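Local coordinates for glycine oxidase (Bacillus cereus ATCC 14579, PDB 7CYX), which probably oxidises glycine with molecular oxygen to glyoxylate, hydrogen peroxide and ammonium, using bound FAD, in a route to thiamine diphosphate, at residues A[231-236]-A[279-284]; A[249-254]-A[286-291]; A[272-277]-A[305-310]. All coordinates share one frame; numbering follows the deposited sequence.

Contact 1 of 3, residues A[231-236]-A[279-284]; sequences EVVAVR and ESITSI
Ser280, in the first turns of helix 278-291, donates its hydroxyl proton to the carboxylate of Glu231 on strand 225-236. Ser280 OG lies 2.8 Å from Glu231 OE1, and the hydroxyl reaches that oxygen from above the carboxylate plane, 46° out of it. Glu231 sends its CG beside its own backbone N (chi1 -77°), and a bend further along the chain swings the acid under the start of the helix. OE1 is also paired with Lys268 and Thr266, while OE2 accepts the backbone N-H of Gln277. A buried carboxylate so surrounded by donors, one of them a lysine, would probably stay ionised. Serine suits its place because its short side chain lets helix and acid come close.

The tight part of the contact is this polar end together with the isoleucine beside it: Ile284 points its CD1 down onto the strand backbone, 3.3 Å from Glu231 O. Round Val233 the apolar fit is looser. The CG2 branch of Ile284 is 4.5 Å from Val233 CB, and Ile281, partly exposed on the outer flank, brings its CG1 to 4.2 Å from Val233 CG2. Valine and isoleucine, branched at CB, fill the space between a helix and a twisted sheet with little loss of side-chain freedom. On the far side of the helix Glu279, Thr282 and Ser283 face solvent, as expected of a helix lying on a sheet.

The short segments cross at -59°, their axes 8.6 Å apart. Val232, on the opposite face of the strand from Val233, touches FAD. Strand 225-236 runs between strands 260-269 and 299-311, antiparallel to both, and helix 278-291 packs over one face of this sheet.

Contact 2 of 3, residues A[249-254]-A[286-291]; sequences ERFYIT and ERAYTI
Phe251 and Arg287 both set CG opposite their own backbone N, at chi1 -172° and -167°, which sends the ring toward the helix and the arginine toward the strand. The arginine then runs extended as far as NE, and the two side chains run alongside one another, head to tail. CD of Arg287 lies over one face of the Phe251 ring, 3.9 Å from its centroid, in a CH-pi contact. Farther out the guanidinium passes beyond the ring, and its centre, Arg287 CZ, sits 3.5 Å from Phe251 CB. Ring and guanidinium planes are only 15° apart. Arginine suits this partly exposed edge: its methylenes cover the aromatic ring while its charged end continues outward, where NE makes a weak hydrogen bond to Gln248. Glu249 OE2 is 4.9 Å from Arg287 NH2, too far for a salt bridge; the opposite charges may still attract weakly.

This is a helix packed on the large mixed sheet, which in DAO-family enzymes belongs to the substrate-binding domain; here helix 278-291 crosses strand 251-256. Phe251 and Ile253 point to the helix, while the intervening Tyr252 faces the other way and touches FAD.

Deeper in, Ile253 extends CD1 to meet CG2 of Ile291 at 3.7 Å, and the same methyl is 4.1 Å from CB of Ala288. The small alanine lets the helix approach where Phe251 CZ also lies 4.3 Å from Ala288 CB. Ile246 touches both isoleucines, and Ile263 touches Phe251 and Ala288. On the helix itself, Thr290 OG1 donates to Arg287 O at 2.8 Å and is also bonded to Gln100.

Contact 3 of 3, residues A[272-277]-A[305-310]; sequences FNKTVQ and AGLRPQ. With FAD (flavin-adenine dinucleotide), chain C.
Leu307 reaches from strand 299-311 into the curve of the loop 272-277, where the backbone of Phe272 and the side chain of Lys274 meet it. From CB its chain leads to CG, which lies 3.9 Å from CD of Lys274. There the branches part. Leu307 CD1 approaches the loop backbone, 3.5 Å from Phe272 O, and is 4.1 Å from Phe272 CD2; Leu307 CD2 lies 4.1 Å from Asn273 O. The aliphatic fork suits this spot, spreading its two methyls over two successive peptides. Lys274 crosses the leucine at about a right angle. Its repeated bends lay CD on Leu307 and bring CE within 3.4 Å of Ala305 O, before its ammonium pairs with Glu41.

Ala305 is small enough for the loop to close over it, its CB being 3.4 Å from Lys274 O, and Val276 CG2 adds an apolar touch.

On the strand's opposite side, Gly306 has no side chain to collide with the flavin's dimethylbenzene edge. Arg308 CG lies 3.3 Å from FAD C8M, and one guanidinium face lies against FAD C8, held by carbonyls of Val228 and Thr266. Pro309, where an inverse gamma turn breaks the alternation, meets the ribityl chain. Strand 299-311 is an edge strand of the sheet as counted within this chain, antiparallel to 225-236; the loop joins strand 260-269 to helix 278-291.

Overall arrangement
One side of each contact comes from the connection 272-291, the other from strands of one sheet. Contacts 1 and 2 share helix 278-291, their centres about 10 Å apart, and meet where Ile284 O lies 3.3 Å from Phe251 CZ. Contact 1 joins contact 3, centres about 13 Å apart, through Glu231 OE2 and Gln277 N at 2.8 Å, which ties the strand to the residue just before the helix. Contacts 2 and 3 do not touch; their centres are about 19 Å apart. Val232, Tyr252, Gly306 and Arg308 line the FAD pocket on the sheet's other face; Leu307 and Pro309 also border it. The side chain of Val232 is about 4 Å from FAD, that of Phe251 about 10 Å.

Contact 1 of 3, residues A[231-236]-A[279-284]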
loop_
_atom_site.group_PDB
_atom_site.type_symbol
_atom_site.label_atom_id
_atom_site.label_comp_id
_atom_site.label_asym_id
_atom_site.label_seq_id
_atom_site.Cartn_x
_atom_site.Cartn_y
_atom_site.Cartn_z
ATOM N N GLU A 231 18.600 2.649 13.553
ATOM C CA GLU A 231 17.853 1.459 13.872
ATOM C C GLU A 231 16.462 1.894 14.297
ATOM O O GLU A 231 16.347 2.873 15.030
ATOM C CB GLU A 231 18.491 0.678 15.024
ATOM C CG GLU A 231 19.711 -0.120 14.627
ATOM C CD GLU A 231 20.778 -0.211 15.701
ATOM O OE1 GLU A 231 21.227 0.863 16.161
ATOM O OE2 GLU A 231 21.138 -1.356 16.081
ATOM N N VAL A 232 15.438 1.173 13.810
ATOM C CA VAL A 232 14.071 1.482 14.130
ATOM C C VAL A 232 13.274 0.197 14.388
ATOM O O VAL A 232 13.628 -0.890 13.942
ATOM C CB VAL A 232 13.419 2.414 13.092
ATOM C CG1 VAL A 232 14.358 2.799 11.964
ATOM C CG2 VAL A 232 12.101 1.885 12.562
ATOM N N VAL A 233 12.201 0.368 15.171
ATOM C CA VAL A 233 11.317 -0.687 15.643
ATOM C C VAL A 233 9.900 -0.358 15.171
ATOM O O VAL A 233 9.543 0.815 15.045
ATOM C CB VAL A 233 11.399 -0.782 17.175
ATOM C CG1 VAL A 233 10.136 -1.344 17.786
ATOM C CG2 VAL A 233 12.618 -1.564 17.627
ATOM N N ALA A 234 9.100 -1.396 14.921
ATOM C CA ALA A 234 7.704 -1.227 14.504
ATOM C C ALA A 234 6.816 -2.157 15.328
ATOM O O ALA A 234 7.147 -3.326 15.525
ATOM C CB ALA A 234 7.554 -1.524 13.023
ATOM N N VAL A 235 5.682 -1.634 15.792
ATOM C CA VAL A 235 4.708 -2.454 16.460
ATOM C C VAL A 235 3.337 -2.212 15.827
ATOM O O VAL A 235 3.104 -1.196 15.194
ATOM C CB VAL A 235 4.703 -2.161 17.966
ATOM C CG1 VAL A 235 6.088 -2.338 18.567
ATOM C CG2 VAL A 235 4.154 -0.777 18.263
ATOM N N ARG A 236 2.445 -3.183 16.008
ATOM C CA ARG A 236 1.066 -3.088 15.582
ATOM C C ARG A 236 0.200 -2.928 16.833
ATOM O O ARG A 236 0.575 -3.395 17.886
ATOM C CB ARG A 236 0.675 -4.356 14.819
ATOM C CG ARG A 236 1.537 -4.646 13.598
ATOM C CD ARG A 236 0.786 -4.342 12.323
ATOM N NE ARG A 236 1.622 -4.271 11.130
ATOM C CZ ARG A 236 1.206 -3.766 9.968
ATOM N NH1 ARG A 236 -0.025 -3.286 9.858
ATOM N NH2 ARG A 236 2.015 -3.749 8.924
ATOM N N GLU A 279 20.686 -3.639 22.423
ATOM C CA GLU A 279 20.768 -2.431 23.251
ATOM C C GLU A 279 19.959 -1.303 22.601
ATOM O O GLU A 279 19.292 -0.559 23.297
ATOM C CB GLU A 279 22.239 -2.046 23.440
ATOM C CG GLU A 279 22.492 -0.664 24.036
ATOM C CD GLU A 279 23.944 -0.433 24.470
ATOM O OE1 GLU A 279 24.171 -0.308 25.696
ATOM O OE2 GLU A 279 24.865 -0.379 23.595
ATOM N N SER A 280 20.065 -1.174 21.273
ATOM C CA SER A 280 19.314 -0.198 20.497
ATOM C C SER A 280 17.818 -0.502 20.608
ATOM O O SER A 280 17.017 0.399 20.857
ATOM C CB SER A 280 19.746 -0.200 19.063
ATOM O OG SER A 280 21.056 0.318 18.927
ATOM N N ILE A 281 17.449 -1.784 20.448
ATOM C CA ILE A 281 16.047 -2.181 20.553
ATOM C C ILE A 281 15.512 -1.762 21.932
ATOM O O ILE A 281 14.412 -1.222 22.026
ATOM C CB ILE A 281 15.832 -3.687 20.313
ATOM C CG1 ILE A 281 15.790 -4.046 18.826
ATOM C CG2 ILE A 281 14.582 -4.159 21.016
ATOM C CD1 ILE A 281 15.654 -5.536 18.548
ATOM N N THR A 282 16.288 -2.063 22.984
ATOM C CA THR A 282 15.916 -1.845 24.395
ATOM C C THR A 282 15.858 -0.349 24.707
ATOM O O THR A 282 14.981 0.119 25.425
ATOM C CB THR A 282 16.958 -2.420 25.367
ATOM O OG1 THR A 282 17.199 -3.784 25.056
ATOM C CG2 THR A 282 16.530 -2.296 26.812
ATOM N N SER A 283 16.877 0.366 24.238
ATOM C CA SER A 283 16.978 1.785 24.435
ATOM C C SER A 283 15.779 2.489 23.770
ATOM O O SER A 283 15.132 3.361 24.375
ATOM C CB SER A 283 18.306 2.271 23.929
ATOM O OG SER A 283 18.460 3.658 24.150
ATOM N N ILE A 284 15.433 2.059 22.553
ATOM C CA ILE A 284 14.383 2.715 21.782
ATOM C C ILE A 284 13.033 2.495 22.452
ATOM O O ILE A 284 12.232 3.431 22.572
ATOM C CB ILE A 284 14.326 2.211 20.339
ATOM C CG1 ILE A 284 15.486 2.768 19.519
ATOM C CG2 ILE A 284 12.971 2.531 19.726
ATOM C CD1 ILE A 284 15.664 2.069 18.181
#

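Contact 2 of 3, residues A[249-254]-A[286-291]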
loop_
_atom_site.group_PDB
_atom_site.type_symbol
_atom_site.label_atom_id
_atom_site.label_comp_id
_atom_site.label_asym_id
_atom_site.label_seq_id
_atom_site.Cartn_x
_atom_site.Cartn_y
_atom_site.Cartn_z
ATOM N N GLU A 249 13.160 15.688 20.355
ATOM C CA GLU A 249 14.622 15.832 20.166
ATOM C C GLU A 249 15.134 14.756 19.208
ATOM O O GLU A 249 16.031 13.993 19.618
ATOM C CB GLU A 249 15.317 15.673 21.515
ATOM C CG GLU A 249 15.392 16.932 22.338
ATOM C CD GLU A 249 16.657 16.984 23.165
ATOM O OE1 GLU A 249 17.594 17.681 22.755
ATOM O OE2 GLU A 249 16.709 16.305 24.194
ATOM N N ARG A 250 14.510 14.669 18.032
ATOM C CA ARG A 250 14.777 13.724 16.908
ATOM C C ARG A 250 14.084 12.368 17.098
ATOM O O ARG A 250 13.771 11.752 16.092
ATOM C CB ARG A 250 16.241 13.658 16.457
ATOM C CG ARG A 250 16.830 14.990 16.023
ATOM C CD ARG A 250 18.342 14.958 16.072
ATOM N NE ARG A 250 18.998 15.794 15.082
ATOM C CZ ARG A 250 20.147 15.491 14.494
ATOM N NH1 ARG A 250 20.746 14.350 14.771
ATOM N NH2 ARG A 250 20.688 16.316 13.617
ATOM N N PHE A 251 13.834 11.937 18.330
ATOM C CA PHE A 251 13.155 10.643 18.560
ATOM C C PHE A 251 11.692 10.771 18.139
ATOM O O PHE A 251 11.063 11.789 18.402
ATOM C CB PHE A 251 13.296 10.231 20.018
ATOM C CG PHE A 251 12.817 8.842 20.337
ATOM C CD1 PHE A 251 13.647 7.755 20.179
ATOM C CD2 PHE A 251 11.545 8.625 20.816
ATOM C CE1 PHE A 251 13.211 6.480 20.480
ATOM C CE2 PHE A 251 11.111 7.352 21.119
ATOM C CZ PHE A 251 11.944 6.282 20.948
ATOM N N TYR A 252 11.155 9.739 17.506
ATOM C CA TYR A 252 9.763 9.874 17.042
ATOM C C TYR A 252 8.986 8.576 17.165
ATOM O O TYR A 252 9.544 7.501 17.135
ATOM C CB TYR A 252 9.753 10.250 15.566
ATOM C CG TYR A 252 10.547 9.305 14.712
ATOM C CD1 TYR A 252 10.004 8.112 14.288
ATOM C CD2 TYR A 252 11.848 9.586 14.361
ATOM C CE1 TYR A 252 10.730 7.226 13.522
ATOM C CE2 TYR A 252 12.588 8.715 13.590
ATOM C CZ TYR A 252 12.027 7.530 13.171
ATOM O OH TYR A 252 12.742 6.664 12.413
ATOM N N ILE A 253 7.687 8.754 17.325
ATOM C CA ILE A 253 6.689 7.662 17.315
ATOM C C ILE A 253 5.740 8.087 16.210
ATOM O O ILE A 253 5.250 9.189 16.270
ATOM C CB ILE A 253 5.960 7.525 18.655
ATOM C CG1 ILE A 253 6.933 7.381 19.820
ATOM C CG2 ILE A 253 4.988 6.368 18.593
ATOM C CD1 ILE A 253 6.284 6.940 21.094
ATOM N N THR A 254 5.554 7.262 15.202
ATOM C CA THR A 254 4.653 7.717 14.135
ATOM C C THR A 254 3.665 6.629 13.774
ATOM O O THR A 254 4.068 5.490 13.676
ATOM C CB THR A 254 5.415 7.972 12.839
ATOM O OG1 THR A 254 6.211 9.111 13.104
ATOM C CG2 THR A 254 4.511 8.295 11.676
ATOM N N GLU A 286 12.341 1.589 25.595
ATOM C CA GLU A 286 12.205 2.140 26.937
ATOM C C GLU A 286 11.875 3.638 26.835
ATOM O O GLU A 286 11.124 4.186 27.669
ATOM C CB GLU A 286 13.471 1.902 27.765
ATOM C CG GLU A 286 13.674 0.449 28.179
ATOM C CD GLU A 286 12.908 -0.038 29.403
ATOM O OE1 GLU A 286 12.082 0.738 29.967
ATOM O OE2 GLU A 286 13.133 -1.210 29.793
ATOM N N ARG A 287 12.468 4.307 25.838
ATOM C CA ARG A 287 12.233 5.718 25.640
ATOM C C ARG A 287 10.776 5.895 25.195
ATOM O O ARG A 287 10.106 6.855 25.609
ATOM C CB ARG A 287 13.229 6.321 24.650
ATOM C CG ARG A 287 13.236 7.845 24.653
ATOM C CD ARG A 287 14.381 8.427 23.837
ATOM N NE ARG A 287 14.349 9.882 23.684
ATOM C CZ ARG A 287 15.228 10.568 22.961
ATOM N NH1 ARG A 287 16.231 9.934 22.371
ATOM N NH2 ARG A 287 15.085 11.872 22.808
ATOM N N ALA A 288 10.266 4.944 24.396
ATOM C CA ALA A 288 8.920 5.071 23.843
ATOM C C ALA A 288 7.877 4.897 24.945
ATOM O O ALA A 288 6.787 5.480 24.857
ATOM C CB ALA A 288 8.692 4.082 22.740
ATOM N N TYR A 289 8.216 4.094 25.963
ATOM C CA TYR A 289 7.314 3.775 27.040
ATOM C C TYR A 289 7.040 5.043 27.870
ATOM O O TYR A 289 5.930 5.217 28.348
ATOM C CB TYR A 289 7.850 2.637 27.920
ATOM C CG TYR A 289 8.069 1.282 27.284
ATOM C CD1 TYR A 289 7.435 0.901 26.109
ATOM C CD2 TYR A 289 8.879 0.338 27.907
ATOM C CE1 TYR A 289 7.626 -0.354 25.552
ATOM C CE2 TYR A 289 9.069 -0.927 27.372
ATOM C CZ TYR A 289 8.449 -1.277 26.180
ATOM O OH TYR A 289 8.634 -2.517 25.624
ATOM N N THR A 290 8.043 5.913 28.033
ATOM C CA THR A 290 7.883 7.140 28.821
ATOM C C THR A 290 6.959 8.153 28.109
ATOM O O THR A 290 6.438 9.053 28.758
ATOM C CB THR A 290 9.216 7.843 29.111
ATOM O OG1 THR A 290 9.589 8.473 27.891
ATOM C CG2 THR A 290 10.336 6.944 29.593
ATOM N N ILE A 291 6.810 8.035 26.781
ATOM C CA ILE A 291 5.978 8.925 25.965
ATOM C C ILE A 291 4.563 8.338 25.849
ATOM O O ILE A 291 3.572 9.091 25.822
ATOM C CB ILE A 291 6.588 9.152 24.567
ATOM C CG1 ILE A 291 7.741 10.157 24.580
ATOM C CG2 ILE A 291 5.529 9.591 23.566
ATOM C CD1 ILE A 291 9.001 9.677 25.228
#

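Contact 3 of 3, residues A[272-277]-A[305-310]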
loop_
_atom_site.group_PDB
_atom_site.type_symbol
_atom_site.label_atom_id
_atom_site.label_comp_id
_atom_site.label_asym_id
_atom_site.label_seq_id
_atom_site.Cartn_x
_atom_site.Cartn_y
_atom_site.Cartn_z
ATOM N N PHE A 272 28.241 0.862 7.326
ATOM C CA PHE A 272 27.249 0.310 6.383
ATOM C C PHE A 272 26.499 -0.880 7.007
ATOM O O PHE A 272 25.638 -1.493 6.362
ATOM C CB PHE A 272 27.930 -0.106 5.073
ATOM C CG PHE A 272 28.534 1.031 4.288
ATOM C CD1 PHE A 272 29.836 1.444 4.519
ATOM C CD2 PHE A 272 27.791 1.708 3.328
ATOM C CE1 PHE A 272 30.385 2.500 3.801
ATOM C CE2 PHE A 272 28.341 2.757 2.609
ATOM C CZ PHE A 272 29.639 3.153 2.845
ATOM N N ASN A 273 26.791 -1.186 8.271
ATOM C CA ASN A 273 26.201 -2.324 8.974
ATOM C C ASN A 273 24.674 -2.195 9.142
ATOM O O ASN A 273 24.202 -1.262 9.781
ATOM C CB ASN A 273 26.824 -2.490 10.352
ATOM C CG ASN A 273 26.613 -3.889 10.859
ATOM O OD1 ASN A 273 27.328 -4.799 10.458
ATOM N ND2 ASN A 273 25.593 -4.077 11.667
ATOM N N LYS A 274 23.914 -3.175 8.627
ATOM C CA LYS A 274 22.442 -3.141 8.653
ATOM C C LYS A 274 21.832 -4.099 9.702
ATOM O O LYS A 274 20.638 -4.301 9.672
ATOM C CB LYS A 274 21.853 -3.525 7.296
ATOM C CG LYS A 274 22.424 -2.833 6.057
ATOM C CD LYS A 274 21.581 -1.717 5.443
ATOM C CE LYS A 274 20.132 -2.070 5.173
ATOM N NZ LYS A 274 19.876 -2.335 3.738
ATOM N N THR A 275 22.630 -4.710 10.595
ATOM C CA THR A 275 22.121 -5.471 11.761
ATOM C C THR A 275 21.611 -4.508 12.839
ATOM O O THR A 275 22.052 -3.389 12.908
ATOM C CB THR A 275 23.202 -6.346 12.430
ATOM O OG1 THR A 275 24.245 -5.528 12.993
ATOM C CG2 THR A 275 23.839 -7.356 11.494
ATOM N N VAL A 276 20.792 -5.017 13.759
ATOM C CA VAL A 276 20.218 -4.269 14.839
ATOM C C VAL A 276 20.737 -4.868 16.149
ATOM O O VAL A 276 20.539 -6.046 16.413
ATOM C CB VAL A 276 18.674 -4.321 14.772
ATOM C CG1 VAL A 276 18.009 -3.619 15.946
ATOM C CG2 VAL A 276 18.136 -3.778 13.452
ATOM N N GLN A 277 21.359 -4.030 16.977
ATOM C CA GLN A 277 21.889 -4.460 18.264
ATOM C C GLN A 277 20.754 -4.471 19.273
ATOM O O GLN A 277 19.895 -3.597 19.250
ATOM C CB GLN A 277 23.024 -3.551 18.732
ATOM C CG GLN A 277 24.345 -3.882 18.074
ATOM C CD GLN A 277 24.242 -3.868 16.575
ATOM O OE1 GLN A 277 24.199 -2.809 15.957
ATOM N NE2 GLN A 277 24.229 -5.050 15.978
ATOM N N ALA A 305 17.404 -1.555 10.178
ATOM C CA ALA A 305 18.466 -0.538 10.177
ATOM C C ALA A 305 18.568 0.071 8.783
ATOM O O ALA A 305 18.551 -0.673 7.828
ATOM C CB ALA A 305 19.762 -1.182 10.572
ATOM N N GLY A 306 18.673 1.391 8.718
ATOM C CA GLY A 306 18.813 2.169 7.484
ATOM C C GLY A 306 20.003 3.107 7.545
ATOM O O GLY A 306 20.440 3.489 8.627
ATOM N N LEU A 307 20.528 3.475 6.372
ATOM C CA LEU A 307 21.808 4.192 6.245
ATOM C C LEU A 307 21.564 5.593 5.667
ATOM O O LEU A 307 21.536 5.770 4.436
ATOM C CB LEU A 307 22.753 3.382 5.347
ATOM C CG LEU A 307 22.980 1.938 5.799
ATOM C CD1 LEU A 307 24.037 1.261 4.937
ATOM C CD2 LEU A 307 23.374 1.868 7.267
ATOM N N ARG A 308 21.401 6.576 6.570
ATOM C CA ARG A 308 21.238 7.956 6.186
ATOM C C ARG A 308 22.487 8.438 5.464
ATOM O O ARG A 308 23.595 8.387 6.010
ATOM C CB ARG A 308 21.059 8.878 7.391
ATOM C CG ARG A 308 19.962 8.480 8.365
ATOM C CD ARG A 308 20.080 9.348 9.597
ATOM N NE ARG A 308 19.145 9.006 10.639
ATOM C CZ ARG A 308 19.412 8.166 11.617
ATOM N NH1 ARG A 308 20.462 7.367 11.509
ATOM N NH2 ARG A 308 18.652 8.162 12.703
ATOM N N PRO A 309 22.328 9.012 4.254
ATOM C CA PRO A 309 23.466 9.536 3.499
ATOM C C PRO A 309 23.883 10.954 3.928
ATOM O O PRO A 309 23.438 11.931 3.343
ATOM C CB PRO A 309 22.932 9.532 2.064
ATOM C CG PRO A 309 21.470 9.817 2.225
ATOM C CD PRO A 309 21.053 9.176 3.542
ATOM N N GLN A 310 24.771 11.042 4.922
ATOM C CA GLN A 310 25.375 12.302 5.317
ATOM C C GLN A 310 26.246 12.828 4.167
ATOM O O GLN A 310 26.830 12.074 3.393
ATOM C CB GLN A 310 26.174 12.159 6.610
ATOM C CG GLN A 310 26.796 13.464 7.120
ATOM C CD GLN A 310 25.840 14.637 7.140
ATOM O OE1 GLN A 310 25.450 15.172 6.105
ATOM N NE2 GLN A 310 25.468 15.053 8.335
HETATM P PA FAD C . 19.106 5.604 -0.904
HETATM O O1A FAD C . 17.670 5.355 -0.659
HETATM O O2A FAD C . 20.082 4.881 -0.019
HETATM O O5B FAD C . 19.350 5.336 -2.434
HETATM C C5B FAD C . 20.642 5.129 -2.904
HETATM C C4B FAD C . 20.511 3.973 -3.858
HETATM O O4B FAD C . 21.630 3.992 -4.723
HETATM C C3B FAD C . 20.534 2.635 -3.152
HETATM O O3B FAD C . 19.321 1.940 -3.515
HETATM C C2B FAD C . 21.766 1.904 -3.678
HETATM O O2B FAD C . 21.465 0.544 -4.017
HETATM C C1B FAD C . 22.048 2.642 -4.952
HETATM N N9A FAD C . 23.441 2.656 -5.389
HETATM C C8A FAD C . 24.483 3.119 -4.670
HETATM N N7A FAD C . 25.624 3.003 -5.377
HETATM C C5A FAD C . 25.296 2.507 -6.581
HETATM C C6A FAD C . 26.044 2.160 -7.787
HETATM N N6A FAD C . 27.381 2.351 -7.775
HETATM N N1A FAD C . 25.363 1.621 -8.832
HETATM C C2A FAD C . 24.040 1.429 -8.762
HETATM N N3A FAD C . 23.286 1.726 -7.678
HETATM C C4A FAD C . 23.858 2.272 -6.587
HETATM N N1 FAD C . 13.948 11.521 5.711
HETATM C C2 FAD C . 12.871 12.357 5.856
HETATM O O2 FAD C . 12.744 13.232 4.966
HETATM N N3 FAD C . 11.993 12.250 6.883
HETATM C C4 FAD C . 12.130 11.261 7.794
HETATM O O4 FAD C . 11.321 11.084 8.743
HETATM C C4X FAD C . 13.295 10.346 7.694
HETATM N N5 FAD C . 13.514 9.378 8.590
HETATM C C5X FAD C . 14.565 8.543 8.463
HETATM C C6 FAD C . 14.742 7.532 9.391
HETATM C C7 FAD C . 15.823 6.674 9.283
HETATM C C7M FAD C . 16.033 5.573 10.308
HETATM C C8 FAD C . 16.765 6.810 8.178
HETATM C C8M FAD C . 17.950 5.867 8.025
HETATM C C9 FAD C . 16.583 7.800 7.266
HETATM C C9A FAD C . 15.526 8.677 7.350
HETATM N N10 FAD C . 15.330 9.677 6.386
HETATM C C10 FAD C . 14.220 10.534 6.566
HETATM C "C1'" FAD C . 16.279 9.959 5.300
HETATM C "C2'" FAD C . 16.045 9.354 3.953
HETATM O "O2'" FAD C . 15.973 7.928 4.121
HETATM C "C3'" FAD C . 17.229 9.727 3.078
HETATM O "O3'" FAD C . 17.666 11.102 3.288
HETATM C "C4'" FAD C . 16.859 9.352 1.637
HETATM O "O4'" FAD C . 16.332 8.015 1.591
HETATM C "C5'" FAD C . 18.047 9.352 0.713
HETATM O "O5'" FAD C . 17.622 8.769 -0.505
HETATM P P FAD C . 18.707 8.371 -1.602
HETATM O O1P FAD C . 19.734 9.436 -1.730
HETATM O O2P FAD C . 17.950 7.870 -2.802
HETATM O O3P FAD C . 19.447 7.187 -0.773
#